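Local coordinates for Low molecular weight protein-tyrosine-phosphatase YfkJ (Bacillus subtilis, PDB 4ETM) that removes phosphate from phosphotyrosine residues of proteins by hydrolysis, and takes part in resistance to ethanol stress, at residues L26-C30 and L87-V91; M34-F39 and I156-C160; A104-E108 and L137-P141. All coordinates share one frame; numbering follows the deposited sequence.

Overall arrangement
All three contacts lie beside the catalytic centre of the phosphatase. Contact 1 holds the phosphate-binding loop that runs from the nucleophile C25 to R31, and a phosphate ion occupies that loop. Contact 2 starts one turn further on, where helix 31-45 packs on helix 149-170, and contact 3 ties the end of strand 101-104 to the loop carrying the proton donor D142. Contacts 2 and 3 touch: A35 CB lies 3.9 Å from M105 CE, and I156 CG1 lies 4.2 Å from V140 CG1. Contact 1 stands apart from contact 3, with nearest atoms about 6 Å and centres about 15 Å apart; the side chain of M105 comes within about 6 Å of the phosphate.

Contact 1 (L26-C30 and L87-V91); sequences LGNIC and LARQV. With K (potassium ion), chain E; PO4 (phosphate ion), chain C.
N28, whose backbone takes the left-handed helical conformation, reaches with its OD1 to both R89 and a potassium ion. R89 N donates to N28 OD1 over 2.9 Å, in the carbonyl plane of the amide and nearly straight at hydrogen, 162°. The same oxygen lies 3.2 Å from the potassium ion, a loose coordination that S56 O and a water also supply. CG stands anti to the backbone N (chi1 -173°), which carries the amide out of the loop toward A88 and R89. Its other end is fixed too, since N28 ND2 is hydrogen-bonded to S32 OG; an asparagine suits this place because one flat group both accepts and donates. Beside it the small A88 fits close against the loop, its CB 3.2 Å from N28 O and 4.1 Å from I29 CG2.

With N28 held by R89, S32 and the potassium ion, the loop curls its amides round the phosphate, as in the P-loop of this family. G27 N points almost straight at PO4 O3 (2.8 Å, 175°), where the absence of a side chain leaves room for the anion, and I29 N and C30 N converge on PO4 O2. The loop joins strand 19-25 to helix 31-45, the side chains of I29 and C30 rest on helix 143-146, and segment 87-91 leads into helix 93-98, where R89 forms a salt bridge with D95.

Contact 2 (M34-F39 and I156-C160); sequences MAEAIF and IKTGC
I156 sets its two branches against successive residues of helix 31-45. Its CG2 presses on the backbone of A35, 3.6 Å from A35 CA, while CD1, at the end of an extended chain, reaches M34, lying 4.1 Å from M34 SD. The methionine bends at its last torsion (chi3 -64°), and its side chain meets the isoleucine at a slant. I38 CD1 touches both I156 CG2 and K157 CG, the latter 3.9 Å away; I38 and K157 cross at about a right angle, and only the aliphatic part of the lysine is used, its amino end leading away from the contact. One turn along, C160 SG settles over the backbone of the first helix, 3.7 Å from A35 O and 3.8 Å from F39 CB. With SG anti to its own carbonyl carbon (chi1 -74°), the thiol is turned toward the first helix, and the small A35, its CB 4.2 Å from SG, lets it come close to the backbone.

The helix axes approach to 9.6 Å and cross at -54°, and the branched and sulfur-bearing side chains fill the space where they meet. In the alpha/beta fold of low molecular weight phosphatases, helix 31-45 follows the phosphate-binding loop and lies with helix 149-170 against the parallel sheet. F39 reaches that sheet: its ring meets F23 edge-to-face, and the side chain also touches I52 and A54, while C160 O lies at the ring edge, near its plane. From the opposite end, M34 packs on T72 and I75 of helix 70-78, and A35 CB also touches M105.

Contact 3 (A104-E108 and L137-P141); sequences AMDAE and LADVP
D139 reaches across to A107 at the start of helix 107-117. Its CB lies 3.7 Å from D106 CB, the two aspartates meeting at their aliphatic carbons. CG then turns away from the carbonyl carbon of its own residue (chi1 -62°), which brings the carboxylate to D106 and A107. At the tip, OD1 accepts A107 N over 2.9 Å; the N-H arrives from above the carboxylate plane, 47° out of it, and bends to 131° at hydrogen. R127 NH1 forms a salt bridge with this same oxygen, so a backbone amide and a guanidinium share it. The small A107 leaves room for this approach, with its CB 3.8 Å from D139 OD1.

The backbones are tied alongside. V140 N donates to M105 O over 2.8 Å in a nearly straight bond, and a water donates to both M105 O and A138 O. V140 CG2 packs against M105 SD, the two side chains lying side by side and pointing the same way.

D106 is the N-cap of helix 107-117, its OD1 accepting N109 N, while its OD2 makes a salt bridge with the catalytic R31. V140 O also accepts R31 NH1, so both segments probably help to position that arginine. The two carboxylates, 5.3 Å apart between D106 OD1 and D139 OD1, would otherwise probably repel; R31 and R127 and the helix N-terminus are placed where they would probably offset their charge.

Contact 1 (L26-C30 and L87-V91)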
loop_
_atom_site.group_PDB
_atom_site.type_symbol
_atom_site.label_atom_id
_atom_site.label_comp_id
_atom_site.label_asym_id
_atom_site.label_seq_id
_atom_site.Cartn_x
_atom_site.Cartn_y
_atom_site.Cartn_z
ATOM N N LEU A 26 -1.928 10.074 -4.093
ATOM C CA LEU A 26 -3.348 9.744 -4.142
ATOM C C LEU A 26 -4.127 10.677 -5.063
ATOM O O LEU A 26 -4.797 10.222 -6.003
ATOM C CB LEU A 26 -3.925 9.775 -2.721
ATOM C CG LEU A 26 -5.423 9.488 -2.612
ATOM C CD1 LEU A 26 -5.708 8.097 -3.107
ATOM C CD2 LEU A 26 -5.888 9.666 -1.161
ATOM N N GLY A 27 -4.022 11.979 -4.824
ATOM C CA GLY A 27 -4.815 12.929 -5.591
ATOM C C GLY A 27 -4.119 13.555 -6.779
ATOM O O GLY A 27 -4.755 14.099 -7.686
ATOM N N ASN A 28 -2.799 13.487 -6.755
ATOM C CA ASN A 28 -1.961 14.180 -7.717
ATOM C C ASN A 28 -2.231 15.696 -7.734
ATOM O O ASN A 28 -2.240 16.353 -8.770
ATOM C CB ASN A 28 -2.052 13.499 -9.069
ATOM C CG ASN A 28 -1.086 14.059 -10.076
ATOM O OD1 ASN A 28 -1.484 14.278 -11.200
ATOM N ND2 ASN A 28 0.171 14.311 -9.687
ATOM N N ILE A 29 -2.433 16.241 -6.541
ATOM C CA ILE A 29 -2.493 17.693 -6.365
ATOM C C ILE A 29 -1.553 18.228 -5.277
ATOM O O ILE A 29 -1.156 19.387 -5.317
ATOM C CB ILE A 29 -3.933 18.216 -6.102
ATOM C CG1 ILE A 29 -4.599 17.452 -4.950
ATOM C CG2 ILE A 29 -4.750 18.150 -7.373
ATOM C CD1 ILE A 29 -5.793 18.199 -4.343
ATOM N N CYS A 30 -1.203 17.401 -4.306
ATOM C CA CYS A 30 -0.310 17.873 -3.241
ATOM C C CYS A 30 1.127 17.341 -3.365
ATOM O O CYS A 30 2.049 18.091 -3.728
ATOM C CB CYS A 30 -0.884 17.551 -1.860
ATOM S SG CYS A 30 -2.505 18.276 -1.502
ATOM N N LEU A 87 -0.868 19.691 -14.394
ATOM C CA LEU A 87 -2.308 19.507 -14.191
ATOM C C LEU A 87 -2.620 18.064 -13.871
ATOM O O LEU A 87 -2.311 17.201 -14.674
ATOM C CB LEU A 87 -3.066 19.833 -15.471
ATOM C CG LEU A 87 -3.098 21.253 -16.003
ATOM C CD1 LEU A 87 -3.834 21.245 -17.328
ATOM C CD2 LEU A 87 -3.792 22.148 -14.995
ATOM N N ALA A 88 -3.319 17.801 -12.777
ATOM C CA ALA A 88 -3.542 16.437 -12.304
ATOM C C ALA A 88 -4.051 15.435 -13.346
ATOM O O ALA A 88 -4.875 15.768 -14.206
ATOM C CB ALA A 88 -4.480 16.442 -11.101
ATOM N N ARG A 89 -3.568 14.204 -13.226
ATOM C CA ARG A 89 -4.025 13.099 -14.061
ATOM C C ARG A 89 -3.994 11.818 -13.252
ATOM O O ARG A 89 -3.312 11.736 -12.228
ATOM C CB ARG A 89 -3.169 12.955 -15.320
ATOM C CG ARG A 89 -1.867 12.175 -15.138
ATOM C CD ARG A 89 -1.124 12.096 -16.476
ATOM N NE ARG A 89 0.203 11.496 -16.382
ATOM C CZ ARG A 89 0.433 10.188 -16.446
ATOM N NH1 ARG A 89 -0.577 9.328 -16.591
ATOM N NH2 ARG A 89 1.672 9.739 -16.357
ATOM N N GLN A 90 -4.745 10.823 -13.699
ATOM C CA GLN A 90 -4.850 9.572 -12.980
ATOM C C GLN A 90 -3.940 8.555 -13.649
ATOM O O GLN A 90 -3.932 8.433 -14.866
ATOM C CB GLN A 90 -6.294 9.076 -12.994
ATOM C CG GLN A 90 -6.538 7.791 -12.213
ATOM C CD GLN A 90 -8.015 7.506 -12.032
ATOM O OE1 GLN A 90 -8.828 7.793 -12.912
ATOM N NE2 GLN A 90 -8.372 6.941 -10.897
ATOM N N VAL A 91 -3.179 7.826 -12.846
ATOM C CA VAL A 91 -2.264 6.824 -13.368
ATOM C C VAL A 91 -3.018 5.681 -14.058
ATOM O O VAL A 91 -4.147 5.357 -13.705
ATOM C CB VAL A 91 -1.387 6.269 -12.240
ATOM C CG1 VAL A 91 -2.224 5.411 -11.297
ATOM C CG2 VAL A 91 -0.200 5.500 -12.807
HETATM K K K E . 0.348 15.417 -13.524
HETATM P P PO4 C . -2.153 14.264 -2.677
HETATM O O1 PO4 C . -3.123 14.820 -1.653
HETATM O O2 PO4 C . -2.470 14.928 -3.976
HETATM O O3 PO4 C . -2.325 12.778 -2.756
HETATM O O4 PO4 C . -0.732 14.482 -2.196
HETATM O O HOH W 1 0.530 17.725 -11.206
#

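Contact 2 (M34-F39 and I156-C160)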
loop_
_atom_site.group_PDB
_atom_site.type_symbol
_atom_site.label_atom_id
_atom_site.label_comp_id
_atom_site.label_asym_id
_atom_site.label_seq_id
_atom_site.Cartn_x
_atom_site.Cartn_y
_atom_site.Cartn_z
ATOM N N MET A 34 4.522 18.258 -6.181
ATOM C CA MET A 34 5.633 18.912 -5.480
ATOM C C MET A 34 6.921 18.158 -5.769
ATOM O O MET A 34 7.963 18.766 -5.996
ATOM C CB MET A 34 5.381 18.963 -3.975
ATOM C CG MET A 34 6.359 19.846 -3.225
ATOM S SD MET A 34 6.242 19.807 -1.414
ATOM C CE MET A 34 4.613 20.483 -1.112
ATOM N N ALA A 35 6.832 16.828 -5.778
ATOM C CA ALA A 35 8.011 16.010 -6.025
ATOM C C ALA A 35 8.479 16.168 -7.465
ATOM O O ALA A 35 9.668 16.359 -7.716
ATOM C CB ALA A 35 7.741 14.562 -5.709
ATOM N N GLU A 36 7.538 16.088 -8.399
ATOM C CA GLU A 36 7.843 16.320 -9.808
ATOM C C GLU A 36 8.633 17.625 -10.030
ATOM O O GLU A 36 9.718 17.619 -10.630
ATOM C CB GLU A 36 6.548 16.310 -10.639
ATOM C CG GLU A 36 6.815 16.379 -12.143
ATOM C CD GLU A 36 5.618 16.811 -12.952
ATOM O OE1 GLU A 36 5.840 17.357 -14.062
ATOM O OE2 GLU A 36 4.471 16.599 -12.505
ATOM N N ALA A 37 8.100 18.732 -9.532
ATOM C CA ALA A 37 8.713 20.043 -9.715
ATOM C C ALA A 37 10.067 20.125 -9.032
ATOM O O ALA A 37 11.030 20.631 -9.606
ATOM C CB ALA A 37 7.793 21.122 -9.185
ATOM N N ILE A 38 10.143 19.641 -7.795
ATOM C CA ILE A 38 11.393 19.705 -7.043
ATOM C C ILE A 38 12.463 18.835 -7.684
ATOM O O ILE A 38 13.598 19.267 -7.870
ATOM C CB ILE A 38 11.181 19.282 -5.572
ATOM C CG1 ILE A 38 10.450 20.389 -4.818
ATOM C CG2 ILE A 38 12.509 18.973 -4.896
ATOM C CD1 ILE A 38 10.174 20.044 -3.363
ATOM N N PHE A 39 12.092 17.610 -8.034
ATOM C CA PHE A 39 13.034 16.686 -8.649
ATOM C C PHE A 39 13.547 17.228 -9.973
ATOM O O PHE A 39 14.736 17.100 -10.290
ATOM C CB PHE A 39 12.374 15.326 -8.856
ATOM C CG PHE A 39 13.238 14.348 -9.557
ATOM C CD1 PHE A 39 14.117 13.546 -8.850
ATOM C CD2 PHE A 39 13.176 14.219 -10.932
ATOM C CE1 PHE A 39 14.911 12.634 -9.506
ATOM C CE2 PHE A 39 13.973 13.313 -11.593
ATOM C CZ PHE A 39 14.831 12.516 -10.878
ATOM N N ILE A 156 10.035 15.736 0.955
ATOM C CA ILE A 156 10.143 15.550 -0.477
ATOM C C ILE A 156 11.470 16.109 -0.997
ATOM O O ILE A 156 12.047 15.542 -1.929
ATOM C CB ILE A 156 8.928 16.120 -1.212
ATOM C CG1 ILE A 156 7.722 15.206 -0.978
ATOM C CG2 ILE A 156 9.205 16.241 -2.686
ATOM C CD1 ILE A 156 6.433 15.684 -1.667
ATOM N N LYS A 157 11.979 17.175 -0.370
ATOM C CA LYS A 157 13.305 17.669 -0.737
ATOM C C LYS A 157 14.394 16.625 -0.523
ATOM O O LYS A 157 15.152 16.334 -1.438
ATOM C CB LYS A 157 13.652 18.964 -0.003
ATOM C CG LYS A 157 12.952 20.183 -0.583
ATOM C CD LYS A 157 13.229 21.440 0.213
ATOM C CE LYS A 157 14.678 21.862 0.101
ATOM N NZ LYS A 157 14.919 23.117 0.864
ATOM N N THR A 158 14.467 16.065 0.679
ATOM C CA THR A 158 15.499 15.077 0.981
ATOM C C THR A 158 15.314 13.807 0.149
ATOM O O THR A 158 16.279 13.217 -0.341
ATOM C CB THR A 158 15.554 14.740 2.486
ATOM O OG1 THR A 158 14.321 14.149 2.903
ATOM C CG2 THR A 158 15.789 15.997 3.287
ATOM N N GLY A 159 14.066 13.400 -0.027
ATOM C CA GLY A 159 13.794 12.205 -0.794
ATOM C C GLY A 159 14.253 12.364 -2.233
ATOM O O GLY A 159 14.870 11.454 -2.784
ATOM N N CYS A 160 13.928 13.500 -2.846
ATOM C CA CYS A 160 14.305 13.746 -4.237
ATOM C C CYS A 160 15.812 13.840 -4.412
ATOM O O CYS A 160 16.350 13.403 -5.433
ATOM C CB CYS A 160 13.643 15.007 -4.777
ATOM S SG CYS A 160 11.881 14.824 -5.124
#

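Contact 3 (A104-E108 and L137-P141)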
loop_
_atom_site.group_PDB
_atom_site.type_symbol
_atom_site.label_atom_id
_atom_site.label_comp_id
_atom_site.label_asym_id
_atom_site.label_seq_id
_atom_site.Cartn_x
_atom_site.Cartn_y
_atom_site.Cartn_z
ATOM N N ALA A 104 6.348 6.194 -5.506
ATOM C CA ALA A 104 5.117 6.438 -4.730
ATOM C C ALA A 104 5.392 7.220 -3.469
ATOM O O ALA A 104 6.475 7.124 -2.917
ATOM C CB ALA A 104 4.482 5.130 -4.369
ATOM N N MET A 105 4.396 7.959 -2.982
ATOM C CA MET A 105 4.589 8.756 -1.767
ATOM C C MET A 105 4.417 7.946 -0.482
ATOM O O MET A 105 5.062 8.253 0.529
ATOM C CB MET A 105 3.664 9.975 -1.767
ATOM C CG MET A 105 3.942 10.917 -2.922
ATOM S SD MET A 105 5.602 11.622 -2.765
ATOM C CE MET A 105 6.274 11.234 -4.386
ATOM N N ASP A 106 3.548 6.936 -0.522
ATOM C CA ASP A 106 3.315 6.084 0.643
ATOM C C ASP A 106 2.937 4.643 0.303
ATOM O O ASP A 106 2.810 4.265 -0.880
ATOM C CB ASP A 106 2.288 6.716 1.595
ATOM C CG ASP A 106 0.900 6.825 0.993
ATOM O OD1 ASP A 106 0.473 5.931 0.246
ATOM O OD2 ASP A 106 0.198 7.805 1.296
ATOM N N ALA A 107 2.779 3.835 1.348
ATOM C CA ALA A 107 2.586 2.406 1.183
ATOM C C ALA A 107 1.234 2.138 0.537
ATOM O O ALA A 107 1.110 1.252 -0.312
ATOM C CB ALA A 107 2.706 1.680 2.522
ATOM N N GLU A 108 0.220 2.908 0.914
ATOM C CA GLU A 108 -1.071 2.756 0.238
ATOM C C GLU A 108 -0.963 2.939 -1.271
ATOM O O GLU A 108 -1.584 2.193 -2.040
ATOM C CB GLU A 108 -2.149 3.669 0.844
ATOM C CG GLU A 108 -2.511 3.284 2.273
ATOM C CD GLU A 108 -3.535 4.227 2.898
ATOM O OE1 GLU A 108 -3.773 5.310 2.331
ATOM O OE2 GLU A 108 -4.096 3.892 3.960
ATOM N N LEU A 137 10.390 8.108 9.482
ATOM C CA LEU A 137 9.438 8.075 8.344
ATOM C C LEU A 137 9.705 7.334 7.012
ATOM O O LEU A 137 10.742 7.505 6.364
ATOM C CB LEU A 137 8.968 9.507 8.027
ATOM C CG LEU A 137 7.949 10.191 8.952
ATOM C CD1 LEU A 137 8.458 10.337 10.377
ATOM C CD2 LEU A 137 7.540 11.554 8.403
ATOM N N ALA A 138 8.734 6.512 6.630
ATOM C CA ALA A 138 8.768 5.763 5.384
ATOM C C ALA A 138 7.709 6.292 4.428
ATOM O O ALA A 138 7.799 6.109 3.214
ATOM C CB ALA A 138 8.520 4.295 5.659
ATOM N N ASP A 139 6.694 6.942 4.980
ATOM C CA ASP A 139 5.606 7.469 4.167
ATOM C C ASP A 139 5.594 8.988 4.173
ATOM O O ASP A 139 5.779 9.606 5.218
ATOM C CB ASP A 139 4.266 6.948 4.686
ATOM C CG ASP A 139 4.162 5.442 4.609
ATOM O OD1 ASP A 139 4.445 4.885 3.531
ATOM O OD2 ASP A 139 3.822 4.811 5.635
ATOM N N VAL A 140 5.350 9.593 3.017
ATOM C CA VAL A 140 5.096 11.019 2.984
ATOM C C VAL A 140 3.647 11.265 3.372
ATOM O O VAL A 140 2.742 10.799 2.674
ATOM C CB VAL A 140 5.397 11.648 1.605
ATOM C CG1 VAL A 140 5.234 13.145 1.682
ATOM C CG2 VAL A 140 6.821 11.320 1.165
ATOM N N PRO A 141 3.415 11.976 4.490
ATOM C CA PRO A 141 2.021 12.217 4.888
ATOM C C PRO A 141 1.243 13.032 3.861
ATOM O O PRO A 141 1.814 13.875 3.163
ATOM C CB PRO A 141 2.145 12.990 6.211
ATOM C CG PRO A 141 3.546 12.812 6.641
ATOM C CD PRO A 141 4.362 12.630 5.406
HETATM O O HOH W 2 7.825 7.709 0.885
HETATM O O HOH W 3 0.674 9.127 3.718
#